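Local coordinates for MAU2 chromatid cohesion factor homolog (Saccharomyces cerevisiae, PDB 4XDN), which forms a complex with SCC2 that is required for the association of cohesin with chromosomes, and so takes part in sister chromatid cohesion, at residues Q58-G61 and L62-M65; K86-F89 and E90-L94; I609-L612 and M613-V617; R620-D623 and V624-N628. One frame throughout, in Å; residues are numbered along the deposited sequence.

Overall arrangement
The four contacts are local, each within one helix or at its start, and they form two pairs near the ends of a largely helical chain. Interactions 1 and 2 lie on the successive helices 53-76 and 81-98. Their centres are 15 Å apart, and M63 SD meets L94 CD2 at 4.2 Å. Interactions 3 and 4 lie on helices 601-618 and 621-638, with centres 9 Å apart. They meet mainly round C615, whose SG is 3.5 Å from D623 CB, and H611 packs on T627. About 80 Å separates the centres of interactions 2 and 3, on opposite sides of the chain's centre. Residues of all four contacts lie within reach of the chain of another protein.

Interaction 1 of 4, residues Q58-G61 and L62-M65; sequences QYYG and LMNM
Y59 and M63 meet one turn apart on helix 53-76. The methionine chain passes across one face of the phenol ring. M63 CG lies over that face, 4.1 Å from Y59 CE2. The methyl end reaches the phenol end of the ring, with M63 CE 3.7 Å from Y59 CZ. M63 SD stands 5.4 Å from the ring centroid, 29° off the ring normal, an oblique Met-aromatic contact. The bend at chi2 (-57°) turns the M63 chain back along the ring. Y60 faces another way: its ring edge, at CD1, is 4.4 Å from M63 CB. Its face takes Y59 CD2, offset toward the rim.

Backbone bonds hold the spacing, among them M63 N to Y59 O at 3.2 Å and N64 N to Y60 O at 2.8 Å. Further out, Y59 OH is hydrogen-bonded to M369 N and E98 OE1, which fixes the far end of the ring. Y60 OH bonds to N370 ND2 and to the backbone of the chain of another protein. M63 also packs on A43 and Y44 of helix 29-45. The arrangement is an i to i+4 Met-aromatic pair on a helix that packs against its neighbours in a largely helical fold.

Interaction 2 of 4, residues K86-F89 and E90-L94; sequences KVTF and EMVEL
K86 and E90 form a salt bridge one turn apart on helix 81-98. K86 NZ is 2.6 Å from E90 OE2. The ammonium group comes from above the carboxylate plane, 65° out of it. K86 CG, anti to the backbone N (chi1 -171°), also lies close to E90 OE2, at 3.3 Å. The bends at chi2 (61°) and chi4 then bring NZ back to the same oxygen. E90 itself is extended beyond CG and buried. Its carboxylate has several more partners: OE1 makes a salt bridge with R40 and a hydrogen bond with Q37, and OE2 bonds to Y33 OH. These groups probably favour the charged form of E90.

The tight apolar side is formed by T88 and V92. Their side chains lie side by side and point the same way, with T88 CG2 3.9 Å from V92 CG2. V92 CG2 also sits 3.2 Å from T88 O. Both residues pack on helix 102-119.

The looser side is at E93, which is partly exposed. Here a water joins the turn, giving hydrogen bonds to F89 O at 2.8 Å and to E93 OE2 at 2.6 Å. The chain of another protein also comes in here: a basic side chain makes a salt bridge with E93 OE1, and an aromatic one meets the F89 ring edge-to-face. The arrangement is an i to i+4 Lys-Glu salt bridge, on a helix that packs on its neighbours and also touches a protein partner.

Interaction 3 of 4, residues I609-L612 and M613-V617; sequences IWHL and MNCTV
I609 to L612 accept regular i to i+4 backbone bonds from M613 to T616 on helix 601-618, such as C615 N to H611 O at 2.9 Å. T616 N (2.8 Å) and T616 OG1 (2.7 Å) both bond to L612 O, from opposite faces of its carbonyl plane. With OG1 beside its own backbone N (chi1 -56°), the T616 hydroxyl turns back to this carbonyl.

N614 brings its amide over one face of the W610 indole. N614 ND2 is 3.3 Å above the ring plane, toward the rim, and the amide stands almost upright on the ring, 82° between planes. C615 SG lies over a face of the H611 imidazole, 3.9 Å from the ring centroid. On another side of the helix I609 and M613 lie alongside each other, with I609 CG2 4.1 Å from M613 CE.

H611 ND1 is hydrogen-bonded to S587, and the W610 ring meets Y570 edge-to-face. I609, L612, M613 and T616 pack on the chain of another protein. The helix packs on both helix 580-593, through W610, H611 and N614, and helix 621-638, through H611, L612 and C615.

Interaction 4 of 4, residues R620-D623 and V624-N628; sequences RGKD and VALTN
D623 O is gripped by two groups of T627, one turn further along helix 621-638. The hydroxyl T627 OG1 lies only 2.5 Å away, and T627 N is at 3.0 Å. One comes from each side of the carbonyl plane. The motif is the first turns of a helix, with a threonine hydroxyl bonded back to the i-4 carbonyl. OG1 lies anti to the carbonyl carbon of T627 (chi1 -55°), which points it at the turn before.

R620 is at the N-cap position. Its carbonyl O takes the first bond of the helix, from V624 N at 3.0 Å. V624 CG2 leans against the same oxygen at 3.3 Å. The R620 side chain makes a salt bridge with D623: NE donates to OD2 at 2.9 Å, from above the carboxylate plane. K622 NZ adds a long ion pair to D623 OD1, at 3.8 Å. A carboxylate near the start of the helix should also be favoured by the helix dipole. Y584 meets R620 by a cation-pi contact.

D623 and V624 pack on C615, and T627 on H611, so this face of the turn meets helix 601-618. K622 and L626 are exposed. Their chains cross, and K622 CG comes within 4.1 Å of L626 CD1.

Interaction 1 of 4, residues Q58-G61 and L62-M65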
loop_
_atom_site.group_PDB
_atom_site.type_symbol
_atom_site.label_atom_id
_atom_site.label_comp_id
_atom_site.label_asym_id
_atom_site.label_seq_id
_atom_site.Cartn_x
_atom_site.Cartn_y
_atom_site.Cartn_z
ATOM N N GLN A 58 -24.204 3.680 23.973
ATOM C CA GLN A 58 -23.614 3.550 25.298
ATOM C C GLN A 58 -22.138 3.924 25.280
ATOM O O GLN A 58 -21.653 4.603 26.187
ATOM C CB GLN A 58 -23.780 2.124 25.824
ATOM C CG GLN A 58 -25.225 1.689 25.978
ATOM C CD GLN A 58 -25.494 1.038 27.315
ATOM O OE1 GLN A 58 -25.286 1.645 28.368
ATOM N NE2 GLN A 58 -25.953 -0.207 27.285
ATOM N N TYR A 59 -21.427 3.476 24.250
ATOM C CA TYR A 59 -20.010 3.782 24.118
ATOM C C TYR A 59 -19.786 5.286 24.050
ATOM O O TYR A 59 -18.944 5.829 24.761
ATOM C CB TYR A 59 -19.421 3.115 22.874
ATOM C CG TYR A 59 -18.009 3.562 22.566
ATOM C CD1 TYR A 59 -16.918 2.948 23.167
ATOM C CD2 TYR A 59 -17.765 4.600 21.677
ATOM C CE1 TYR A 59 -15.626 3.354 22.891
ATOM C CE2 TYR A 59 -16.477 5.014 21.395
ATOM C CZ TYR A 59 -15.412 4.387 22.004
ATOM O OH TYR A 59 -14.126 4.798 21.724
ATOM N N TYR A 60 -20.544 5.954 23.191
ATOM C CA TYR A 60 -20.400 7.390 23.019
ATOM C C TYR A 60 -21.090 8.148 24.151
ATOM O O TYR A 60 -20.771 9.307 24.412
ATOM C CB TYR A 60 -20.955 7.818 21.657
ATOM C CG TYR A 60 -19.987 7.610 20.511
ATOM C CD1 TYR A 60 -18.644 7.940 20.642
ATOM C CD2 TYR A 60 -20.412 7.082 19.300
ATOM C CE1 TYR A 60 -17.755 7.753 19.609
ATOM C CE2 TYR A 60 -19.526 6.890 18.255
ATOM C CZ TYR A 60 -18.197 7.230 18.418
ATOM O OH TYR A 60 -17.301 7.051 17.391
ATOM N N GLY A 61 -22.026 7.490 24.825
ATOM C CA GLY A 61 -22.627 8.050 26.019
ATOM C C GLY A 61 -21.563 8.241 27.083
ATOM O O GLY A 61 -21.529 9.261 27.774
ATOM N N LEU A 62 -20.680 7.254 27.201
ATOM C CA LEU A 62 -19.578 7.320 28.151
ATOM C C LEU A 62 -18.578 8.404 27.760
ATOM O O LEU A 62 -18.130 9.176 28.608
ATOM C CB LEU A 62 -18.874 5.966 28.244
ATOM C CG LEU A 62 -19.698 4.835 28.867
ATOM C CD1 LEU A 62 -19.067 3.491 28.564
ATOM C CD2 LEU A 62 -19.837 5.038 30.370
ATOM N N MET A 63 -18.230 8.459 26.476
ATOM C CA MET A 63 -17.278 9.453 25.990
ATOM C C MET A 63 -17.829 10.861 26.159
ATOM O O MET A 63 -17.093 11.792 26.486
ATOM C CB MET A 63 -16.939 9.202 24.520
ATOM C CG MET A 63 -16.088 7.968 24.278
ATOM S SD MET A 63 -14.537 7.998 25.196
ATOM C CE MET A 63 -13.718 6.560 24.507
ATOM N N ASN A 64 -19.129 11.010 25.934
ATOM C CA ASN A 64 -19.797 12.288 26.119
ATOM C C ASN A 64 -19.642 12.761 27.560
ATOM O O ASN A 64 -19.222 13.890 27.813
ATOM C CB ASN A 64 -21.276 12.173 25.751
ATOM C CG ASN A 64 -21.952 13.521 25.620
ATOM O OD1 ASN A 64 -21.361 14.477 25.123
ATOM N ND2 ASN A 64 -23.200 13.602 26.063
ATOM N N MET A 65 -19.968 11.882 28.502
ATOM C CA MET A 65 -19.825 12.193 29.917
ATOM C C MET A 65 -18.383 12.539 30.268
ATOM O O MET A 65 -18.137 13.506 30.984
ATOM C CB MET A 65 -20.301 11.019 30.774
ATOM C CG MET A 65 -21.802 10.985 30.981
ATOM S SD MET A 65 -22.433 12.404 31.901
ATOM C CE MET A 65 -21.637 12.158 33.485
#

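Interaction 2 of 4, residues K86-F89 and E90-L94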
loop_
_atom_site.group_PDB
_atom_site.type_symbol
_atom_site.label_atom_id
_atom_site.label_comp_id
_atom_site.label_asym_id
_atom_site.label_seq_id
_atom_site.Cartn_x
_atom_site.Cartn_y
_atom_site.Cartn_z
ATOM N N LYS A 86 -2.817 19.099 31.417
ATOM C CA LYS A 86 -3.159 17.682 31.471
ATOM C C LYS A 86 -4.622 17.453 31.112
ATOM O O LYS A 86 -4.935 16.611 30.269
ATOM C CB LYS A 86 -2.862 17.122 32.863
ATOM C CG LYS A 86 -2.964 15.605 32.975
ATOM C CD LYS A 86 -1.966 14.903 32.060
ATOM C CE LYS A 86 -1.828 13.425 32.392
ATOM N NZ LYS A 86 -3.016 12.632 31.985
ATOM N N VAL A 87 -5.511 18.211 31.750
ATOM C CA VAL A 87 -6.945 18.089 31.507
ATOM C C VAL A 87 -7.288 18.373 30.047
ATOM O O VAL A 87 -8.050 17.631 29.425
ATOM C CB VAL A 87 -7.753 19.049 32.413
ATOM C CG1 VAL A 87 -9.233 19.063 32.016
ATOM C CG2 VAL A 87 -7.605 18.650 33.878
ATOM N N THR A 88 -6.727 19.449 29.507
ATOM C CA THR A 88 -7.017 19.850 28.137
ATOM C C THR A 88 -6.554 18.787 27.148
ATOM O O THR A 88 -7.273 18.459 26.207
ATOM C CB THR A 88 -6.348 21.194 27.797
ATOM O OG1 THR A 88 -6.851 22.207 28.676
ATOM C CG2 THR A 88 -6.633 21.601 26.353
ATOM N N PHE A 89 -5.358 18.250 27.370
ATOM C CA PHE A 89 -4.801 17.227 26.491
ATOM C C PHE A 89 -5.655 15.957 26.488
ATOM O O PHE A 89 -5.963 15.419 25.424
ATOM C CB PHE A 89 -3.364 16.887 26.903
ATOM C CG PHE A 89 -2.362 17.986 26.622
ATOM C CD1 PHE A 89 -2.584 18.927 25.627
ATOM C CD2 PHE A 89 -1.188 18.064 27.355
ATOM C CE1 PHE A 89 -1.658 19.927 25.376
ATOM C CE2 PHE A 89 -0.262 19.061 27.107
ATOM C CZ PHE A 89 -0.498 19.992 26.116
ATOM N N GLU A 90 -6.041 15.483 27.670
ATOM C CA GLU A 90 -6.872 14.286 27.770
ATOM C C GLU A 90 -8.223 14.513 27.107
ATOM O O GLU A 90 -8.718 13.656 26.373
ATOM C CB GLU A 90 -7.071 13.881 29.229
ATOM C CG GLU A 90 -5.839 13.299 29.887
ATOM C CD GLU A 90 -6.088 12.906 31.327
ATOM O OE1 GLU A 90 -6.936 12.022 31.566
ATOM O OE2 GLU A 90 -5.441 13.487 32.222
ATOM N N MET A 91 -8.814 15.674 27.370
ATOM C CA MET A 91 -10.095 16.029 26.773
ATOM C C MET A 91 -10.006 16.115 25.254
ATOM O O MET A 91 -10.807 15.508 24.545
ATOM C CB MET A 91 -10.587 17.362 27.330
ATOM C CG MET A 91 -11.780 17.931 26.581
ATOM S SD MET A 91 -12.355 19.502 27.230
ATOM C CE MET A 91 -13.410 19.990 25.874
ATOM N N VAL A 92 -9.042 16.890 24.766
ATOM C CA VAL A 92 -8.881 17.117 23.336
ATOM C C VAL A 92 -8.553 15.811 22.622
ATOM O O VAL A 92 -8.940 15.612 21.472
ATOM C CB VAL A 92 -7.779 18.166 23.057
ATOM C CG1 VAL A 92 -7.322 18.122 21.603
ATOM C CG2 VAL A 92 -8.281 19.553 23.407
ATOM N N GLU A 93 -7.837 14.928 23.309
ATOM C CA GLU A 93 -7.526 13.609 22.773
ATOM C C GLU A 93 -8.816 12.895 22.372
ATOM O O GLU A 93 -8.865 12.200 21.357
ATOM C CB GLU A 93 -6.754 12.782 23.803
ATOM C CG GLU A 93 -6.205 11.466 23.278
ATOM C CD GLU A 93 -4.908 11.629 22.510
ATOM O OE1 GLU A 93 -4.299 10.596 22.165
ATOM O OE2 GLU A 93 -4.492 12.782 22.252
ATOM N N LEU A 94 -9.861 13.087 23.171
ATOM C CA LEU A 94 -11.152 12.458 22.908
ATOM C C LEU A 94 -11.898 13.174 21.788
ATOM O O LEU A 94 -12.554 12.534 20.968
ATOM C CB LEU A 94 -12.012 12.436 24.174
ATOM C CG LEU A 94 -11.425 11.703 25.383
ATOM C CD1 LEU A 94 -12.434 11.677 26.524
ATOM C CD2 LEU A 94 -10.988 10.289 25.028
HETATM O O HOH W 1 -4.096 15.100 23.344
#

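Interaction 3 of 4, residues I609-L612 and M613-V617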
loop_
_atom_site.group_PDB
_atom_site.type_symbol
_atom_site.label_atom_id
_atom_site.label_comp_id
_atom_site.label_asym_id
_atom_site.label_seq_id
_atom_site.Cartn_x
_atom_site.Cartn_y
_atom_site.Cartn_z
ATOM N N ILE A 609 4.526 -23.057 -35.903
ATOM C CA ILE A 609 4.947 -22.758 -37.268
ATOM C C ILE A 609 6.467 -22.676 -37.319
ATOM O O ILE A 609 7.098 -23.213 -38.225
ATOM C CB ILE A 609 4.343 -21.432 -37.787
ATOM C CG1 ILE A 609 2.816 -21.523 -37.831
ATOM C CG2 ILE A 609 4.887 -21.099 -39.182
ATOM C CD1 ILE A 609 2.126 -20.213 -38.150
ATOM N N TRP A 610 7.044 -21.999 -36.332
ATOM C CA TRP A 610 8.487 -21.830 -36.252
ATOM C C TRP A 610 9.182 -23.173 -36.086
ATOM O O TRP A 610 10.169 -23.464 -36.760
ATOM C CB TRP A 610 8.846 -20.904 -35.090
ATOM C CG TRP A 610 10.313 -20.748 -34.870
ATOM C CD1 TRP A 610 11.277 -20.603 -35.825
ATOM C CD2 TRP A 610 10.988 -20.729 -33.609
ATOM N NE1 TRP A 610 12.512 -20.491 -35.234
ATOM C CE2 TRP A 610 12.361 -20.564 -33.874
ATOM C CE3 TRP A 610 10.564 -20.833 -32.282
ATOM C CZ2 TRP A 610 13.313 -20.500 -32.860
ATOM C CZ3 TRP A 610 11.511 -20.768 -31.277
ATOM C CH2 TRP A 610 12.870 -20.605 -31.572
ATOM N N HIS A 611 8.660 -23.993 -35.183
ATOM C CA HIS A 611 9.252 -25.293 -34.913
ATOM C C HIS A 611 9.155 -26.213 -36.130
ATOM O O HIS A 611 10.069 -26.992 -36.395
ATOM C CB HIS A 611 8.582 -25.951 -33.708
ATOM C CG HIS A 611 9.247 -27.220 -33.279
ATOM N ND1 HIS A 611 10.530 -27.253 -32.778
ATOM C CD2 HIS A 611 8.815 -28.504 -33.297
ATOM C CE1 HIS A 611 10.859 -28.502 -32.499
ATOM N NE2 HIS A 611 9.836 -29.280 -32.805
ATOM N N LEU A 612 8.052 -26.117 -36.869
ATOM C CA LEU A 612 7.874 -26.912 -38.081
ATOM C C LEU A 612 8.956 -26.594 -39.110
ATOM O O LEU A 612 9.458 -27.496 -39.782
ATOM C CB LEU A 612 6.489 -26.673 -38.691
ATOM C CG LEU A 612 6.214 -27.372 -40.030
ATOM C CD1 LEU A 612 6.324 -28.883 -39.898
ATOM C CD2 LEU A 612 4.846 -26.985 -40.572
ATOM N N MET A 613 9.308 -25.316 -39.233
ATOM C CA MET A 613 10.366 -24.906 -40.151
ATOM C C MET A 613 11.672 -25.572 -39.758
ATOM O O MET A 613 12.347 -26.178 -40.588
ATOM C CB MET A 613 10.545 -23.385 -40.155
ATOM C CG MET A 613 9.332 -22.601 -40.625
ATOM S SD MET A 613 8.674 -23.174 -42.200
ATOM C CE MET A 613 6.971 -23.506 -41.738
ATOM N N ASN A 614 12.017 -25.459 -38.482
ATOM C CA ASN A 614 13.250 -26.034 -37.967
ATOM C C ASN A 614 13.292 -27.547 -38.188
ATOM O O ASN A 614 14.347 -28.113 -38.466
ATOM C CB ASN A 614 13.399 -25.697 -36.485
ATOM C CG ASN A 614 13.364 -24.200 -36.226
ATOM O OD1 ASN A 614 13.853 -23.405 -37.029
ATOM N ND2 ASN A 614 12.773 -23.807 -35.106
ATOM N N CYS A 615 12.138 -28.195 -38.074
ATOM C CA CYS A 615 12.027 -29.612 -38.395
ATOM C C CYS A 615 12.247 -29.833 -39.886
ATOM O O CYS A 615 12.978 -30.736 -40.289
ATOM C CB CYS A 615 10.658 -30.157 -37.983
ATOM S SG CYS A 615 10.392 -30.267 -36.201
ATOM N N THR A 616 11.607 -28.995 -40.696
ATOM C CA THR A 616 11.714 -29.080 -42.149
ATOM C C THR A 616 13.154 -28.886 -42.627
ATOM O O THR A 616 13.641 -29.631 -43.477
ATOM C CB THR A 616 10.810 -28.030 -42.830
ATOM O OG1 THR A 616 9.457 -28.204 -42.386
ATOM C CG2 THR A 616 10.869 -28.158 -44.350
ATOM N N VAL A 617 13.829 -27.882 -42.080
ATOM C CA VAL A 617 15.214 -27.606 -42.442
ATOM C C VAL A 617 16.118 -28.757 -42.011
ATOM O O VAL A 617 16.990 -29.190 -42.764
ATOM C CB VAL A 617 15.711 -26.283 -41.804
ATOM C CG1 VAL A 617 17.200 -26.064 -42.065
ATOM C CG2 VAL A 617 14.913 -25.103 -42.340
#

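Interaction 4 of 4, residues R620-D623 and V624-N628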
loop_
_atom_site.group_PDB
_atom_site.type_symbol
_atom_site.label_atom_id
_atom_site.label_comp_id
_atom_site.label_asym_id
_atom_site.label_seq_id
_atom_site.Cartn_x
_atom_site.Cartn_y
_atom_site.Cartn_z
ATOM N N ARG A 620 13.975 -33.683 -40.286
ATOM C CA ARG A 620 13.587 -34.638 -39.252
ATOM C C ARG A 620 12.150 -35.109 -39.479
ATOM O O ARG A 620 11.199 -34.478 -39.019
ATOM C CB ARG A 620 13.742 -34.011 -37.866
ATOM C CG ARG A 620 15.150 -33.507 -37.591
ATOM C CD ARG A 620 15.244 -32.739 -36.285
ATOM N NE ARG A 620 15.096 -33.614 -35.121
ATOM C CZ ARG A 620 15.842 -33.551 -34.019
ATOM N NH1 ARG A 620 16.810 -32.651 -33.897
ATOM N NH2 ARG A 620 15.615 -34.400 -33.026
ATOM N N GLY A 621 12.009 -36.222 -40.190
ATOM C CA GLY A 621 10.710 -36.716 -40.620
ATOM C C GLY A 621 9.698 -36.951 -39.513
ATOM O O GLY A 621 8.551 -36.517 -39.616
ATOM N N LYS A 622 10.111 -37.652 -38.462
ATOM C CA LYS A 622 9.220 -37.936 -37.342
ATOM C C LYS A 622 8.716 -36.648 -36.699
ATOM O O LYS A 622 7.542 -36.538 -36.344
ATOM C CB LYS A 622 9.932 -38.797 -36.295
ATOM C CG LYS A 622 9.136 -38.997 -35.006
ATOM C CD LYS A 622 9.803 -40.002 -34.075
ATOM C CE LYS A 622 11.046 -39.429 -33.415
ATOM N NZ LYS A 622 10.719 -38.315 -32.485
ATOM N N ASP A 623 9.607 -35.672 -36.559
ATOM C CA ASP A 623 9.266 -34.425 -35.889
ATOM C C ASP A 623 8.363 -33.546 -36.752
ATOM O O ASP A 623 7.546 -32.790 -36.229
ATOM C CB ASP A 623 10.536 -33.668 -35.506
ATOM C CG ASP A 623 11.386 -34.431 -34.509
ATOM O OD1 ASP A 623 10.938 -34.599 -33.357
ATOM O OD2 ASP A 623 12.503 -34.856 -34.871
ATOM N N VAL A 624 8.502 -33.647 -38.070
ATOM C CA VAL A 624 7.602 -32.941 -38.979
ATOM C C VAL A 624 6.187 -33.495 -38.844
ATOM O O VAL A 624 5.214 -32.742 -38.807
ATOM C CB VAL A 624 8.065 -33.058 -40.447
ATOM C CG1 VAL A 624 6.971 -32.597 -41.412
ATOM C CG2 VAL A 624 9.335 -32.249 -40.666
ATOM N N ALA A 625 6.082 -34.818 -38.777
ATOM C CA ALA A 625 4.790 -35.482 -38.680
ATOM C C ALA A 625 4.060 -35.075 -37.402
ATOM O O ALA A 625 2.895 -34.679 -37.442
ATOM C CB ALA A 625 4.970 -36.990 -38.731
ATOM N N LEU A 626 4.752 -35.167 -36.272
ATOM C CA LEU A 626 4.151 -34.837 -34.986
ATOM C C LEU A 626 3.806 -33.356 -34.893
ATOM O O LEU A 626 2.779 -32.992 -34.322
ATOM C CB LEU A 626 5.089 -35.225 -33.843
ATOM C CG LEU A 626 5.443 -36.709 -33.741
ATOM C CD1 LEU A 626 6.453 -36.936 -32.630
ATOM C CD2 LEU A 626 4.200 -37.552 -33.513
ATOM N N THR A 627 4.657 -32.504 -35.458
ATOM C CA THR A 627 4.435 -31.063 -35.395
ATOM C C THR A 627 3.250 -30.650 -36.268
ATOM O O THR A 627 2.424 -29.837 -35.855
ATOM C CB THR A 627 5.688 -30.276 -35.823
ATOM O OG1 THR A 627 6.806 -30.683 -35.024
ATOM C CG2 THR A 627 5.471 -28.772 -35.647
ATOM N N ASN A 628 3.166 -31.205 -37.475
ATOM C CA ASN A 628 2.014 -30.960 -38.337
ATOM C C ASN A 628 0.731 -31.411 -37.652
ATOM O O ASN A 628 -0.290 -30.727 -37.709
ATOM C CB ASN A 628 2.169 -31.683 -39.680
ATOM C CG ASN A 628 2.712 -30.784 -40.773
ATOM O OD1 ASN A 628 2.292 -29.635 -40.916
ATOM N ND2 ASN A 628 3.651 -31.305 -41.554
#